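Chemotaxis protein CheX (Desulfovibrio desulfuricans subsp. desulfuricans str. G20, PDB 3HM4) probably acts as a CheY-P phosphatase that helps terminate the chemotaxis signal, as its CheX family relatives do. Local coordinates at residues A25-I30 against T144-F149. Residues are numbered along the deposited sequence; the frame is centred on the assembly and turned at random.
Sequences AGIQPI and TNHGEF
Asn-145 meets segment 25-30 with both its backbone and its side chain. Asn-145 N donates to Ile-27 O (2.8 Å), approaching 16° off the carbonyl plane, while Asn-145 ND2 donates to Gln-28 OE1 (2.9 Å). That second bond lies in the plane of both amides and uses a lone pair of OE1, although the two amide planes stand 82° apart. Water extends the network: one molecule donates to Gly-26 O and accepts from Asn-145 ND2, with a weak bond to His-146 NE2 in the plane of the imidazole, and another donates to both Gln-28 O and Asn-145 OD1. Beside these polar contacts, Ile-27 CD1 packs on Thr-144 CG2 at 3.6 Å; chi1 of 67° tucks CG1, and CD1 beyond it, against Thr-144, while Ile-27 CG2, opposite the carbonyl carbon, lies 4.1 Å from His-146 CD2. Pro-29 CB touches the edge of the Phe-149 ring at CE2 (4.4 Å). The hairpin loop ahead of strand 149-155 is braced from within by Thr-144 OG1, which accepts from His-146 N (2.9 Å) in an ST turn and donates to Gly-147 O. The contact thus ties the helix-to-strand link, where Gly-26 leaves helix 10-25 with positive phi, to the turn joining strands 138-143 and 149-155; Ile-27 also packs on Val-72 of helix 66-77, and Phe-149 stacks with Phe-142 and touches Leu-21 of helix 10-25.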
# COMPACT_ATOMS: atom_id res chain seq x y z
N ALA A 25 -9.49 12.43 15.74
CA ALA A 25 -10.90 12.19 15.47
C ALA A 25 -11.81 12.15 16.68
O ALA A 25 -13.03 12.25 16.49
CB ALA A 25 -11.06 10.89 14.64
N GLY A 26 -11.30 11.97 17.90
CA GLY A 26 -12.16 11.94 19.08
C GLY A 26 -13.19 10.82 19.10
O GLY A 26 -14.17 10.87 19.85
N ILE A 27 -12.94 9.75 18.34
CA ILE A 27 -13.86 8.63 18.18
C ILE A 27 -13.73 7.56 19.26
O ILE A 27 -14.38 6.53 19.14
CB ILE A 27 -13.78 8.05 16.73
CG1 ILE A 27 -12.42 7.38 16.46
CG2 ILE A 27 -14.17 9.15 15.65
CD1 ILE A 27 -12.46 6.74 15.05
N GLN A 28 -12.88 7.77 20.29
CA GLN A 28 -12.72 6.87 21.41
C GLN A 28 -12.40 5.44 20.93
O GLN A 28 -13.12 4.50 21.23
CB GLN A 28 -13.93 6.92 22.35
CG GLN A 28 -13.98 8.31 23.05
CD GLN A 28 -15.17 8.50 23.96
OE1 GLN A 28 -16.29 8.64 23.50
NE2 GLN A 28 -14.93 8.55 25.24
N PRO A 29 -11.27 5.27 20.21
CA PRO A 29 -10.91 3.95 19.74
C PRO A 29 -10.58 3.01 20.90
O PRO A 29 -9.87 3.40 21.85
CB PRO A 29 -9.68 4.19 18.89
CG PRO A 29 -9.12 5.42 19.45
CD PRO A 29 -10.27 6.26 19.82
N ILE A 30 -11.09 1.79 20.84
CA ILE A 30 -10.85 0.76 21.84
C ILE A 30 -10.29 -0.48 21.16
O ILE A 30 -11.01 -1.19 20.45
CB ILE A 30 -12.17 0.40 22.59
CG1 ILE A 30 -12.79 1.64 23.24
CG2 ILE A 30 -11.92 -0.68 23.62
CD1 ILE A 30 -14.15 1.36 23.91
N THR A 144 -15.03 1.84 17.87
CA THR A 144 -15.03 3.28 18.06
C THR A 144 -16.47 3.72 18.29
O THR A 144 -17.41 2.92 18.22
CB THR A 144 -14.45 4.06 16.84
OG1 THR A 144 -15.42 4.24 15.79
CG2 THR A 144 -13.15 3.46 16.28
N ASN A 145 -16.66 5.01 18.49
CA ASN A 145 -18.03 5.53 18.61
C ASN A 145 -18.81 5.48 17.30
O ASN A 145 -20.03 5.62 17.31
CB ASN A 145 -18.00 7.00 19.06
CG ASN A 145 -17.41 7.20 20.43
OD1 ASN A 145 -17.42 6.30 21.27
ND2 ASN A 145 -16.95 8.46 20.70
N HIS A 146 -18.12 5.28 16.17
CA HIS A 146 -18.69 5.33 14.85
C HIS A 146 -18.20 4.19 13.99
O HIS A 146 -17.73 4.43 12.91
CB HIS A 146 -18.31 6.66 14.18
CG HIS A 146 -18.82 7.86 14.91
ND1 HIS A 146 -20.12 8.30 14.77
CD2 HIS A 146 -18.23 8.68 15.81
CE1 HIS A 146 -20.30 9.35 15.55
NE2 HIS A 146 -19.17 9.60 16.20
N GLY A 147 -18.31 2.97 14.49
CA GLY A 147 -17.95 1.81 13.67
C GLY A 147 -16.52 1.36 13.87
O GLY A 147 -15.73 1.99 14.58
N GLU A 148 -16.17 0.33 13.13
CA GLU A 148 -14.92 -0.38 13.36
C GLU A 148 -13.85 -0.14 12.32
O GLU A 148 -14.11 0.33 11.21
CB GLU A 148 -15.20 -1.87 13.43
CG GLU A 148 -16.14 -2.22 14.56
CD GLU A 148 -16.52 -3.66 14.62
OE1 GLU A 148 -16.02 -4.50 13.83
OE2 GLU A 148 -17.31 -4.01 15.54
N PHE A 149 -12.63 -0.46 12.72
CA PHE A 149 -11.50 -0.55 11.80
C PHE A 149 -10.55 -1.59 12.37
O PHE A 149 -10.65 -1.95 13.54
CB PHE A 149 -10.81 0.83 11.57
CG PHE A 149 -10.08 1.40 12.76
CD1 PHE A 149 -8.75 1.08 12.98
CD2 PHE A 149 -10.73 2.19 13.70
CE1 PHE A 149 -8.05 1.60 14.06
CE2 PHE A 149 -10.05 2.69 14.77
CZ PHE A 149 -8.70 2.37 14.98
O HOH W 1 -17.08 10.41 18.38
O HOH W 2 -15.76 4.01 21.79